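Local atomic coordinates of cyanuric acid amidohydrolase (Azorhizobium caulinodans, PDB entry 4NQ3), a protein that opens the s-triazine ring of cyanuric acid by hydrolysis, giving carboxybiuret, a step in the breakdown of herbicides such as atrazine. Residues M256-D261 with G292-K297; G217-R222 with Q339-G344; A36-T41 with L91-A96; K5-A10 with G27-A32; L117-L122 with E230-E235. All blocks are in the same frame, centred on the assembly; numbering follows the deposited sequence.

Interaction 1 (M256-D261 with G292-K297); sequences MADAID and GRIRGK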
# COMPACT_ATOMS: atom_id res chain seq x y z
N MSE A 256 -0.82 -25.73 -13.14
CA MSE A 256 -0.84 -25.80 -11.69
C MSE A 256 -2.28 -25.87 -11.20
O MSE A 256 -3.09 -24.99 -11.51
CB MSE A 256 -0.14 -24.59 -11.10
CG MSE A 256 1.32 -24.50 -11.46
SE MSE A 256 2.09 -22.85 -10.69
CE MSE A 256 2.25 -23.48 -8.82
N ALA A 257 -2.58 -26.90 -10.42
CA ALA A 257 -3.93 -27.12 -9.89
C ALA A 257 -4.26 -26.02 -8.89
O ALA A 257 -5.40 -25.54 -8.82
CB ALA A 257 -4.02 -28.46 -9.27
N ASP A 258 -3.26 -25.63 -8.11
CA ASP A 258 -3.37 -24.47 -7.23
C ASP A 258 -2.01 -23.77 -7.05
O ASP A 258 -1.02 -24.10 -7.73
CB ASP A 258 -3.98 -24.85 -5.88
CG ASP A 258 -3.24 -25.98 -5.20
OD1 ASP A 258 -2.01 -26.08 -5.39
OD2 ASP A 258 -3.91 -26.77 -4.48
N ALA A 259 -1.97 -22.82 -6.12
CA ALA A 259 -0.84 -21.91 -5.98
C ALA A 259 0.42 -22.60 -5.48
O ALA A 259 1.51 -22.04 -5.59
CB ALA A 259 -1.20 -20.75 -5.07
N ILE A 260 0.31 -23.80 -4.94
CA ILE A 260 1.52 -24.46 -4.47
C ILE A 260 1.75 -25.78 -5.19
O ILE A 260 2.54 -26.63 -4.74
CB ILE A 260 1.50 -24.69 -2.96
CG1 ILE A 260 0.28 -25.50 -2.56
CG2 ILE A 260 1.55 -23.37 -2.21
CD1 ILE A 260 0.20 -25.75 -1.10
N ASP A 261 1.09 -25.95 -6.33
CA ASP A 261 1.24 -27.16 -7.12
C ASP A 261 2.46 -27.05 -8.03
O ASP A 261 2.35 -26.56 -9.16
CB ASP A 261 -0.03 -27.43 -7.94
CG ASP A 261 0.02 -28.76 -8.65
OD1 ASP A 261 0.72 -29.67 -8.15
OD2 ASP A 261 -0.65 -28.89 -9.71
N GLY A 292 -11.42 -18.66 -1.72
CA GLY A 292 -10.81 -18.06 -0.56
C GLY A 292 -9.97 -19.05 0.21
O GLY A 292 -9.44 -18.72 1.27
N ARG A 293 -9.80 -20.25 -0.35
CA ARG A 293 -9.03 -21.29 0.33
C ARG A 293 -7.99 -21.93 -0.58
O ARG A 293 -8.17 -21.99 -1.80
CB ARG A 293 -9.96 -22.40 0.87
CG ARG A 293 -11.19 -21.92 1.65
CD ARG A 293 -11.92 -23.07 2.35
NE ARG A 293 -12.90 -22.57 3.33
CZ ARG A 293 -12.70 -22.50 4.66
NH1 ARG A 293 -11.57 -22.93 5.21
NH2 ARG A 293 -13.66 -22.02 5.45
N ILE A 294 -6.89 -22.39 0.02
CA ILE A 294 -5.96 -23.29 -0.65
C ILE A 294 -5.89 -24.61 0.13
O ILE A 294 -5.45 -24.63 1.29
CB ILE A 294 -4.56 -22.67 -0.79
CG1 ILE A 294 -4.66 -21.32 -1.50
CG2 ILE A 294 -3.61 -23.64 -1.50
CD1 ILE A 294 -3.34 -20.60 -1.66
N ARG A 295 -6.32 -25.69 -0.53
CA ARG A 295 -6.35 -27.04 0.05
C ARG A 295 -7.01 -27.07 1.42
O ARG A 295 -6.51 -27.68 2.36
CB ARG A 295 -4.94 -27.63 0.10
CG ARG A 295 -4.27 -27.68 -1.28
CD ARG A 295 -2.94 -28.41 -1.28
NE ARG A 295 -2.34 -28.45 -2.61
CZ ARG A 295 -1.11 -28.90 -2.89
NH1 ARG A 295 -0.34 -29.33 -1.90
NH2 ARG A 295 -0.65 -28.90 -4.14
N GLY A 296 -8.17 -26.40 1.51
CA GLY A 296 -8.99 -26.33 2.69
C GLY A 296 -8.68 -25.16 3.61
O GLY A 296 -9.53 -24.76 4.42
N LYS A 297 -7.48 -24.59 3.48
CA LYS A 297 -6.98 -23.58 4.42
C LYS A 297 -7.28 -22.19 3.87
O LYS A 297 -7.02 -21.93 2.71
CB LYS A 297 -5.47 -23.74 4.63
CG LYS A 297 -5.03 -25.17 4.96
CD LYS A 297 -5.59 -25.67 6.29
CE LYS A 297 -5.20 -27.13 6.55
NZ LYS A 297 -3.71 -27.33 6.64
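Arg295 reaches from the tip of a tight hairpin across to Asp258, and its guanidinium is held at an edge by the carboxylate and over one face by Ile260. Arg295 NE lies 3.0 Å from Asp258 OD2, in a salt bridge with an N-H...O angle of 157°. The oxygen is met on its syn side. A second bond, from Arg295 NH2 to Asp258 OD1, is weak at 3.4 Å. The two planes stand 45° apart, which goes with the weakness of this second bond. Ile260 CG1 sits over the centre of the guanidinium, 3.7 Å from Arg295 CZ. The arginine chain is extended from CG to NE, which gives it the reach. Its backbone takes the first corner of a type I' turn from Ile294 to Lys297, the usual turn of a two-residue beta hairpin.

Asp258 also organises its own loop. Its OD1 accepts the backbone N of Ile260 at 3.3 Å, an Asx turn, within a type I turn from Asp258 to Asp261. Asp261 OD2 takes the N of Ala257 at 2.9 Å. Beside the charged pair, Ile294 CD1 packs on Ala259 CB at 4.0 Å. The remaining arginine nitrogen, Arg295 NH1, is hydrogen-bonded to Gly326 O of a second subunit, so the charged pair lies at a subunit interface.

The 256-261 loop links strand 249-256 to helix 263-271. Ala259 and Ile260 rest on Phe316 of helix 309-325, and the backbone of Met256 (selenomethionine here) is hydrogen-bonded to that of Gly345 in strand 345-352.

Interaction 2 (G217-R222 with Q339-G344); sequences GLWSAR and QGPDGG. With MG (magnesium ion), chain K.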
# COMPACT_ATOMS: atom_id res chain seq x y z
N GLY A 217 -15.21 -22.59 -15.03
CA GLY A 217 -15.05 -23.97 -15.46
C GLY A 217 -14.58 -24.04 -16.90
O GLY A 217 -13.95 -25.01 -17.31
N LEU A 218 -14.85 -22.97 -17.65
CA LEU A 218 -14.29 -22.79 -18.98
C LEU A 218 -12.91 -22.18 -18.84
O LEU A 218 -12.79 -21.06 -18.35
CB LEU A 218 -15.17 -21.87 -19.82
CG LEU A 218 -16.65 -22.22 -19.87
CD1 LEU A 218 -17.39 -21.07 -20.49
CD2 LEU A 218 -16.86 -23.49 -20.66
N TRP A 219 -11.87 -22.90 -19.24
CA TRP A 219 -10.54 -22.34 -19.21
C TRP A 219 -9.61 -23.02 -20.20
O TRP A 219 -9.87 -24.13 -20.66
CB TRP A 219 -9.92 -22.40 -17.81
CG TRP A 219 -9.94 -23.74 -17.13
CD1 TRP A 219 -10.88 -24.19 -16.25
CD2 TRP A 219 -8.96 -24.79 -17.25
NE1 TRP A 219 -10.55 -25.46 -15.82
CE2 TRP A 219 -9.38 -25.85 -16.43
CE3 TRP A 219 -7.78 -24.93 -17.99
CZ2 TRP A 219 -8.66 -27.03 -16.31
CZ3 TRP A 219 -7.06 -26.12 -17.87
CH2 TRP A 219 -7.51 -27.15 -17.04
N SER A 220 -8.54 -22.31 -20.54
CA SER A 220 -7.48 -22.81 -21.40
C SER A 220 -6.29 -23.26 -20.56
O SER A 220 -5.94 -22.62 -19.56
CB SER A 220 -7.03 -21.74 -22.40
OG SER A 220 -5.72 -22.03 -22.86
N ALA A 221 -5.64 -24.34 -20.98
CA ALA A 221 -4.41 -24.77 -20.33
C ALA A 221 -3.20 -24.03 -20.90
O ALA A 221 -2.06 -24.28 -20.49
CB ALA A 221 -4.24 -26.27 -20.48
N ARG A 222 -3.42 -23.12 -21.84
CA ARG A 222 -2.28 -22.51 -22.48
C ARG A 222 -2.31 -20.99 -22.50
O ARG A 222 -1.28 -20.35 -22.78
CB ARG A 222 -2.16 -23.07 -23.89
CG ARG A 222 -1.40 -24.38 -23.83
CD ARG A 222 -1.69 -25.31 -24.95
NE ARG A 222 -3.06 -25.80 -24.90
CZ ARG A 222 -3.62 -26.43 -25.92
NH1 ARG A 222 -2.91 -26.66 -27.01
NH2 ARG A 222 -4.88 -26.84 -25.85
N GLN A 339 -7.62 -18.97 -17.12
CA GLN A 339 -6.28 -19.47 -17.41
C GLN A 339 -5.95 -20.57 -16.43
O GLN A 339 -5.46 -20.32 -15.34
CB GLN A 339 -5.28 -18.33 -17.36
CG GLN A 339 -5.73 -17.18 -18.24
CD GLN A 339 -5.10 -15.86 -17.87
OE1 GLN A 339 -3.88 -15.69 -17.92
NE2 GLN A 339 -5.94 -14.92 -17.46
N GLY A 340 -6.25 -21.80 -16.80
CA GLY A 340 -6.17 -22.87 -15.82
C GLY A 340 -7.42 -22.79 -14.97
O GLY A 340 -8.22 -21.88 -15.13
N PRO A 341 -7.58 -23.75 -14.06
CA PRO A 341 -8.69 -23.84 -13.10
C PRO A 341 -8.73 -22.68 -12.13
O PRO A 341 -7.74 -21.95 -12.01
CB PRO A 341 -8.37 -25.12 -12.35
CG PRO A 341 -6.88 -25.27 -12.47
CD PRO A 341 -6.59 -24.82 -13.87
N ASP A 342 -9.84 -22.49 -11.42
CA ASP A 342 -9.86 -21.41 -10.43
C ASP A 342 -8.80 -21.65 -9.35
O ASP A 342 -8.82 -22.67 -8.64
CB ASP A 342 -11.23 -21.27 -9.76
CG ASP A 342 -11.23 -20.22 -8.64
OD1 ASP A 342 -11.25 -19.01 -8.95
OD2 ASP A 342 -11.20 -20.63 -7.45
N GLY A 343 -7.88 -20.69 -9.21
CA GLY A 343 -6.85 -20.81 -8.22
C GLY A 343 -5.57 -21.36 -8.82
O GLY A 343 -4.52 -21.37 -8.17
N GLY A 344 -5.65 -21.83 -10.05
CA GLY A 344 -4.46 -22.33 -10.71
C GLY A 344 -4.05 -21.47 -11.91
O GLY A 344 -4.48 -20.32 -12.08
MG MG K . -6.74 -20.06 -13.34
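Trp219 lies with one indole face over the backbone and ring of Gly340-Pro341. In this CH-pi contact Pro341 CD stands 3.8 Å from the centroid of the six-membered ring, 9° off its normal. The peptide between the two residues covers the same face, with Pro341 N 3.6 Å from Trp219 CD2. Trp219 CG sits between the backbone N and the carbonyl carbon (chi1 52°), which turns the indole onto the Gly340-Pro341 segment.

Hydrogen bonding across the contact is backbone to backbone. Gly340 N donates to Ser220 O at 2.9 Å, in a single bridge that pairs Ser220 with Gln339. This joins a loop of the predicted repeat unit B to the metal-binding loop of repeat unit C. Ser220 OG accepts the N of Arg222 at 2.7 Å, an ST turn, and is also hydrogen-bonded to Glu201.

From this loop, magnesium takes main-chain oxygens: Gln339 O at 2.4 Å, Pro341 O at 2.5 Å and Gly344 O at 2.6 Å. A type II turn from Pro341 to Gly344 brings the last two together. Glu287 and Gly336 also belong to the metal site. Gln339 leaves its backbone away from the 217-222 segment, and its OE1 is hydrogen-bonded to the N of Cys225, the residue before the nucleophile Ser226.

Interaction 3 (A36-T41 with L91-A96); sequences AIFGKT and LVFERA. With SO4 (sulfate ion), chain D.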
# COMPACT_ATOMS: atom_id res chain seq x y z
N ALA A 36 9.52 -10.85 -30.43
CA ALA A 36 8.78 -10.32 -29.29
C ALA A 36 9.69 -10.12 -28.12
O ALA A 36 10.70 -10.79 -28.01
CB ALA A 36 7.63 -11.24 -28.91
N ILE A 37 9.34 -9.19 -27.23
CA ILE A 37 10.05 -9.07 -25.97
C ILE A 37 9.08 -9.15 -24.79
O ILE A 37 8.12 -8.40 -24.74
CB ILE A 37 10.82 -7.77 -25.87
CG1 ILE A 37 11.75 -7.60 -27.06
CG2 ILE A 37 11.68 -7.79 -24.64
CD1 ILE A 37 12.52 -6.30 -26.98
N PHE A 38 9.30 -10.09 -23.87
CA PHE A 38 8.53 -10.13 -22.62
C PHE A 38 9.31 -9.40 -21.55
O PHE A 38 10.53 -9.37 -21.59
CB PHE A 38 8.27 -11.55 -22.12
CG PHE A 38 7.39 -12.38 -23.02
CD1 PHE A 38 6.92 -11.89 -24.22
CD2 PHE A 38 7.04 -13.67 -22.64
CE1 PHE A 38 6.12 -12.68 -25.03
CE2 PHE A 38 6.24 -14.45 -23.44
CZ PHE A 38 5.78 -13.95 -24.64
N GLY A 39 8.62 -8.84 -20.56
CA GLY A 39 9.34 -8.20 -19.49
C GLY A 39 8.61 -8.34 -18.18
O GLY A 39 7.39 -8.39 -18.17
N LYS A 40 9.36 -8.41 -17.08
CA LYS A 40 8.82 -8.19 -15.75
C LYS A 40 9.36 -6.85 -15.32
O LYS A 40 10.57 -6.67 -15.27
CB LYS A 40 9.23 -9.29 -14.79
CG LYS A 40 8.58 -10.61 -15.08
CD LYS A 40 7.07 -10.45 -15.09
CE LYS A 40 6.53 -9.96 -13.73
NZ LYS A 40 5.08 -9.65 -13.83
N THR A 41 8.49 -5.88 -15.05
CA THR A 41 8.96 -4.55 -14.64
C THR A 41 8.52 -4.24 -13.20
O THR A 41 7.54 -4.78 -12.73
CB THR A 41 8.47 -3.48 -15.63
OG1 THR A 41 7.04 -3.45 -15.65
CG2 THR A 41 8.95 -3.82 -17.02
N LEU A 91 12.76 -10.87 -21.59
CA LEU A 91 12.88 -12.11 -22.33
C LEU A 91 12.78 -11.80 -23.82
O LEU A 91 11.69 -11.51 -24.32
CB LEU A 91 11.76 -13.04 -21.94
CG LEU A 91 12.11 -14.49 -22.01
CD1 LEU A 91 13.45 -14.67 -21.34
CD2 LEU A 91 11.01 -15.24 -21.29
N VAL A 92 13.89 -11.84 -24.55
CA VAL A 92 13.84 -11.52 -25.98
C VAL A 92 13.73 -12.79 -26.81
O VAL A 92 14.53 -13.70 -26.66
CB VAL A 92 15.05 -10.75 -26.46
CG1 VAL A 92 14.92 -10.50 -27.96
CG2 VAL A 92 15.15 -9.43 -25.74
N PHE A 93 12.73 -12.83 -27.69
CA PHE A 93 12.46 -13.95 -28.58
C PHE A 93 12.89 -13.62 -29.99
O PHE A 93 12.28 -12.74 -30.63
CB PHE A 93 10.97 -14.29 -28.56
CG PHE A 93 10.50 -14.89 -27.27
CD1 PHE A 93 10.63 -16.25 -27.03
CD2 PHE A 93 9.91 -14.09 -26.30
CE1 PHE A 93 10.18 -16.81 -25.83
CE2 PHE A 93 9.45 -14.64 -25.10
CZ PHE A 93 9.59 -16.00 -24.86
N GLU A 94 13.91 -14.31 -30.50
CA GLU A 94 14.49 -14.02 -31.80
C GLU A 94 14.28 -15.19 -32.75
O GLU A 94 14.34 -16.32 -32.33
CB GLU A 94 15.98 -13.74 -31.64
CG GLU A 94 16.74 -13.35 -32.90
CD GLU A 94 18.24 -13.22 -32.65
OE1 GLU A 94 18.66 -13.55 -31.52
OE2 GLU A 94 19.00 -12.81 -33.57
N ARG A 95 14.01 -14.92 -34.02
CA ARG A 95 13.99 -15.97 -35.03
C ARG A 95 15.28 -15.87 -35.87
O ARG A 95 15.59 -14.80 -36.39
CB ARG A 95 12.75 -15.82 -35.93
CG ARG A 95 12.64 -16.82 -37.08
CD ARG A 95 11.38 -16.60 -37.91
NE ARG A 95 11.36 -15.26 -38.48
CZ ARG A 95 10.25 -14.58 -38.79
NH1 ARG A 95 9.05 -15.12 -38.57
NH2 ARG A 95 10.34 -13.35 -39.30
N ALA A 96 16.04 -16.95 -36.00
CA ALA A 96 17.28 -16.94 -36.78
C ALA A 96 17.24 -18.08 -37.80
O ALA A 96 16.33 -18.89 -37.75
CB ALA A 96 18.48 -17.04 -35.88
S SO4 D . 6.54 -12.49 -39.32
O1 SO4 D . 5.89 -11.74 -40.41
O2 SO4 D . 6.41 -13.94 -39.51
O3 SO4 D . 7.96 -12.11 -39.27
O4 SO4 D . 5.85 -12.13 -38.08
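Phe38 and Phe93 meet edge to face across two antiparallel strands, neighbours in a four-stranded mixed sheet of order 1-4-2-3 in the predicted repeat unit A. Phe93 CE2 sits over the centre of the Phe38 ring, 3.6 Å from its CD2. The planes are 61° apart. The pair is diagonal, both CG atoms beside their backbone N (chi1 -65° and -70°). Leu91 shares this sheet face, its CB 3.8 Å from Phe38 CB. On the other face Ile37 CG2 and Val92 CG2 lie side by side at 4.0 Å.

The backbone positions them. Phe38 and Leu91 form a hydrogen-bonded pair, with Leu91 N to Phe38 O at 2.7 Å. Ala36 and Phe93 form another; Phe93 N donates to Ala36 O at 2.9 Å, while the return bond is weak. Ile37 and Val92 form the non-hydrogen-bonded pair between them.

Further out, Val237 of strand 235-242 packs on Ala36 and Phe38, and Leu239 on Phe93. Lys40 of strand 34-41 touches the bound barbituric acid and is hydrogen-bonded to Ser79 OG, consistent with one of the three potential Ser-Lys dyads. Beyond, Arg95 and Arg111 hold a sulfate, probably from the crystallisation liquor: Arg95 NH2 donates to sulfate O3 at 2.7 Å.

Interaction 4 (K5-A10 with G27-A32); sequences KVHRIA and GAIAPA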
# COMPACT_ATOMS: atom_id res chain seq x y z
N LYS A 5 15.70 -18.36 -30.84
CA LYS A 5 16.74 -17.96 -29.91
C LYS A 5 16.04 -17.15 -28.82
O LYS A 5 15.36 -16.16 -29.10
CB LYS A 5 17.82 -17.16 -30.65
CG LYS A 5 18.98 -18.01 -31.19
CD LYS A 5 19.77 -17.33 -32.31
CE LYS A 5 20.62 -16.13 -31.84
NZ LYS A 5 21.15 -15.24 -32.95
N VAL A 6 16.17 -17.59 -27.57
CA VAL A 6 15.56 -16.88 -26.45
C VAL A 6 16.61 -16.30 -25.51
O VAL A 6 17.46 -17.04 -25.00
CB VAL A 6 14.63 -17.79 -25.66
CG1 VAL A 6 14.06 -17.06 -24.47
CG2 VAL A 6 13.54 -18.29 -26.56
N HIS A 7 16.55 -15.00 -25.28
CA HIS A 7 17.58 -14.30 -24.50
C HIS A 7 17.04 -13.69 -23.21
O HIS A 7 16.17 -12.84 -23.27
CB HIS A 7 18.20 -13.17 -25.32
CG HIS A 7 18.79 -13.61 -26.62
ND1 HIS A 7 20.05 -14.17 -26.72
CD2 HIS A 7 18.29 -13.58 -27.88
CE1 HIS A 7 20.30 -14.46 -27.98
NE2 HIS A 7 19.25 -14.11 -28.71
N ARG A 8 17.56 -14.09 -22.05
CA ARG A 8 17.11 -13.47 -20.80
C ARG A 8 18.08 -12.36 -20.35
O ARG A 8 19.24 -12.61 -20.05
CB ARG A 8 16.94 -14.51 -19.71
CG ARG A 8 15.95 -14.11 -18.65
CD ARG A 8 15.57 -15.31 -17.73
NE ARG A 8 16.74 -15.76 -16.99
CZ ARG A 8 16.96 -16.99 -16.54
NH1 ARG A 8 16.08 -17.98 -16.71
NH2 ARG A 8 18.08 -17.23 -15.89
N ILE A 9 17.61 -11.13 -20.33
CA ILE A 9 18.46 -9.99 -20.05
C ILE A 9 18.06 -9.28 -18.74
O ILE A 9 16.91 -8.91 -18.56
CB ILE A 9 18.42 -9.00 -21.23
CG1 ILE A 9 18.91 -9.72 -22.49
CG2 ILE A 9 19.26 -7.75 -20.94
CD1 ILE A 9 18.88 -8.88 -23.73
N ALA A 10 19.02 -9.10 -17.83
CA ALA A 10 18.75 -8.34 -16.61
C ALA A 10 18.51 -6.83 -16.90
O ALA A 10 18.97 -6.30 -17.90
CB ALA A 10 19.87 -8.51 -15.65
N GLY A 27 26.32 -8.64 -31.57
CA GLY A 27 25.73 -9.54 -32.55
C GLY A 27 25.19 -10.82 -31.93
O GLY A 27 24.90 -11.80 -32.62
N ALA A 28 25.06 -10.84 -30.61
CA ALA A 28 24.38 -11.94 -29.96
C ALA A 28 22.90 -11.97 -30.39
O ALA A 28 22.30 -13.05 -30.56
CB ALA A 28 24.51 -11.81 -28.46
N ILE A 29 22.32 -10.80 -30.60
CA ILE A 29 20.94 -10.69 -31.06
C ILE A 29 20.91 -9.86 -32.33
O ILE A 29 21.49 -8.75 -32.37
CB ILE A 29 20.02 -10.03 -30.01
CG1 ILE A 29 20.04 -10.81 -28.70
CG2 ILE A 29 18.61 -9.86 -30.54
CD1 ILE A 29 19.42 -10.05 -27.56
N ALA A 30 20.25 -10.36 -33.38
CA ALA A 30 20.12 -9.57 -34.61
C ALA A 30 18.74 -8.94 -34.67
O ALA A 30 17.73 -9.65 -34.71
CB ALA A 30 20.36 -10.43 -35.80
N PRO A 31 18.68 -7.60 -34.62
CA PRO A 31 17.42 -6.86 -34.48
C PRO A 31 16.37 -7.28 -35.49
O PRO A 31 15.19 -7.33 -35.14
CB PRO A 31 17.83 -5.41 -34.70
CG PRO A 31 19.22 -5.37 -34.25
CD PRO A 31 19.83 -6.70 -34.69
N ALA A 32 16.79 -7.58 -36.72
CA ALA A 32 15.87 -7.99 -37.78
C ALA A 32 15.03 -9.19 -37.37
O ALA A 32 13.87 -9.31 -37.75
CB ALA A 32 16.63 -8.29 -39.04
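His7 lays one face of its imidazole against Ile29, whose CG1 stands over the ring in a CH-pi contact, 3.4 Å from the centroid and 16° off the normal. The two residues belong to the start and the return of a beta-alpha-beta crossover: strand 2-10 leads through helix 18-25 to strand 34-41, parallel to it with strand 89-97 in between. The 27-32 loop is the return leg, lying over the side chains of the first strand.

The methylene is offset toward the rim of the ring, with Ile29 CG1 3.4 Å from His7 CD2. Ile29 chi2 is extended at 167°, which carries CD1 on along the ring toward Ile9. There the two isoleucines meet tip to tip, Ile9 CD1 to Ile29 CD1 at 4.0 Å. Leu20 of helix 18-25 packs on both of them.

The polar ends are tied through strand 89-97. Glu94 OE1 is hydrogen-bonded to His7 NE2, and Glu94 OE2 to the N of Ala30. One carboxylate thus links strand 2-10 to the loop and probably helps to set the rotation of the imidazole.

Ala28 O lies near both His7 and Lys5. It is 3.6 Å from His7 CE1, oblique to the ring. The Lys5 chain bends at chi3 (70°), and its NZ gives Ala28 O a weak hydrogen bond at 3.4 Å.

Interaction 5 (L117-L122 with E230-E235); sequences LPFEAL and ELLGHE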
# COMPACT_ATOMS: atom_id res chain seq x y z
N LEU A 117 -9.05 -1.87 -29.48
CA LEU A 117 -10.23 -2.53 -28.93
C LEU A 117 -11.21 -1.50 -28.40
O LEU A 117 -10.89 -0.80 -27.42
CB LEU A 117 -9.84 -3.48 -27.80
CG LEU A 117 -10.98 -4.11 -27.02
CD1 LEU A 117 -11.70 -5.13 -27.88
CD2 LEU A 117 -10.49 -4.71 -25.71
N PRO A 118 -12.41 -1.42 -29.01
CA PRO A 118 -13.50 -0.55 -28.54
C PRO A 118 -13.77 -0.78 -27.05
O PRO A 118 -13.84 -1.94 -26.65
CB PRO A 118 -14.70 -0.98 -29.37
CG PRO A 118 -14.11 -1.66 -30.58
CD PRO A 118 -12.83 -2.29 -30.12
N PHE A 119 -13.87 0.28 -26.26
CA PHE A 119 -13.99 0.13 -24.81
C PHE A 119 -15.20 -0.70 -24.42
O PHE A 119 -15.24 -1.31 -23.34
CB PHE A 119 -14.07 1.50 -24.14
CG PHE A 119 -12.77 2.26 -24.17
CD1 PHE A 119 -11.57 1.59 -24.20
CD2 PHE A 119 -12.77 3.65 -24.20
CE1 PHE A 119 -10.37 2.29 -24.23
CE2 PHE A 119 -11.58 4.37 -24.24
CZ PHE A 119 -10.38 3.69 -24.26
N GLU A 120 -16.20 -0.74 -25.29
CA GLU A 120 -17.43 -1.46 -24.97
C GLU A 120 -17.35 -2.92 -25.41
O GLU A 120 -18.30 -3.68 -25.24
CB GLU A 120 -18.63 -0.77 -25.59
CG GLU A 120 -18.56 -0.64 -27.09
CD GLU A 120 -17.77 0.58 -27.54
OE1 GLU A 120 -18.07 1.11 -28.64
OE2 GLU A 120 -16.87 1.03 -26.79
N ALA A 121 -16.22 -3.28 -26.02
CA ALA A 121 -15.97 -4.67 -26.38
C ALA A 121 -15.16 -5.40 -25.29
O ALA A 121 -15.20 -6.62 -25.20
CB ALA A 121 -15.27 -4.76 -27.70
N LEU A 122 -14.45 -4.65 -24.47
CA LEU A 122 -13.57 -5.23 -23.45
C LEU A 122 -14.40 -6.07 -22.50
O LEU A 122 -15.47 -5.66 -22.07
CB LEU A 122 -12.80 -4.13 -22.71
CG LEU A 122 -11.83 -4.54 -21.59
CD1 LEU A 122 -10.55 -3.69 -21.61
CD2 LEU A 122 -12.51 -4.44 -20.22
N GLU A 230 -1.06 0.75 -20.94
CA GLU A 230 -0.27 1.39 -21.99
C GLU A 230 -0.58 0.98 -23.43
O GLU A 230 0.16 1.36 -24.33
CB GLU A 230 1.22 1.13 -21.75
CG GLU A 230 1.66 -0.35 -21.83
CD GLU A 230 1.39 -1.08 -20.51
OE1 GLU A 230 1.02 -0.38 -19.54
OE2 GLU A 230 1.59 -2.32 -20.42
N LEU A 231 -1.61 0.19 -23.67
CA LEU A 231 -1.95 -0.10 -25.05
C LEU A 231 -3.46 -0.13 -25.24
O LEU A 231 -4.18 -0.41 -24.30
CB LEU A 231 -1.33 -1.44 -25.48
CG LEU A 231 -2.01 -2.76 -25.08
CD1 LEU A 231 -1.39 -3.88 -25.86
CD2 LEU A 231 -1.85 -3.04 -23.63
N LEU A 232 -3.94 0.13 -26.45
CA LEU A 232 -5.38 0.09 -26.67
C LEU A 232 -5.84 -1.18 -27.38
O LEU A 232 -7.04 -1.49 -27.38
CB LEU A 232 -5.84 1.31 -27.46
CG LEU A 232 -5.59 2.60 -26.68
CD1 LEU A 232 -6.11 3.75 -27.50
CD2 LEU A 232 -6.24 2.56 -25.27
N GLY A 233 -4.89 -1.90 -27.97
CA GLY A 233 -5.14 -3.20 -28.61
C GLY A 233 -4.51 -4.40 -27.90
O GLY A 233 -4.42 -4.43 -26.66
N HIS A 234 -4.11 -5.40 -28.68
CA HIS A 234 -3.50 -6.61 -28.12
C HIS A 234 -2.17 -6.97 -28.78
O HIS A 234 -1.97 -6.69 -29.97
CB HIS A 234 -4.44 -7.82 -28.26
CG HIS A 234 -5.82 -7.61 -27.72
ND1 HIS A 234 -6.80 -6.96 -28.42
CD2 HIS A 234 -6.38 -7.96 -26.54
CE1 HIS A 234 -7.91 -6.92 -27.70
NE2 HIS A 234 -7.68 -7.52 -26.55
N GLU A 235 -1.27 -7.59 -28.02
CA GLU A 235 -0.09 -8.25 -28.60
C GLU A 235 -0.23 -9.74 -28.35
O GLU A 235 -0.51 -10.15 -27.23
CB GLU A 235 1.20 -7.74 -28.00
CG GLU A 235 1.23 -6.23 -27.91
CD GLU A 235 1.98 -5.59 -29.07
OE1 GLU A 235 3.09 -5.04 -28.82
OE2 GLU A 235 1.45 -5.61 -30.21
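This is a loop-to-loop contact, made by one backbone hydrogen bond and a few apolar side chains. The 117-122 loop follows strand 106-113 and leads to helix 125-141. The 230-235 loop joins strands 223-227 and 235-242. Leu117 N donates to Leu232 O at 2.9 Å, with an N-H...O angle of 161°.

On one side of this bond Leu117 meets His234. Leu117 CG is turned opposite its backbone N (chi1 173°), which sends the branch toward the imidazole; Leu117 CD2 comes within 3.9 Å of His234 CE1. On the other side Leu232 CD2 approaches the edge of the Phe119 ring, 4.3 Å from CE1. Within the first loop Ala121 N is bonded to Pro118 O at 2.8 Å.

Both ring nitrogens of His234 have partners outside the loops. ND1 is hydrogen-bonded to Thr114 OG1 and NE2 to the Gln127 side chain of helix 125-141, which probably help to hold the ring in place beside Leu117. The His234 side chain lies about 6 Å from that of Lys156. The position is consistent with a second shell behind the catalytic Lys156 and Ser226 of the predicted repeat unit B.

How the interactions relate
From the N terminus, interaction 4 closes first, across the helix between strands 2-10 and 34-41. Interaction 3 follows in series, joining strand 34-41 to strand 89-97. The two touch, since strand 89-97 also pairs with strand 2-10 in the same sheet. Interaction 5 opens at 117-122. Before it closes at 230-235, interaction 2 opens at 217-222, so these two cross. Interaction 2 closes only at 339-344 and ties the predicted second repeat unit to the third. Interaction 1 is nested inside that loop and touches interaction 2 where Met256 and Ala257 pack on Pro341. Interactions 1 and 4 lie farthest apart, their centres about 37 Å from each other.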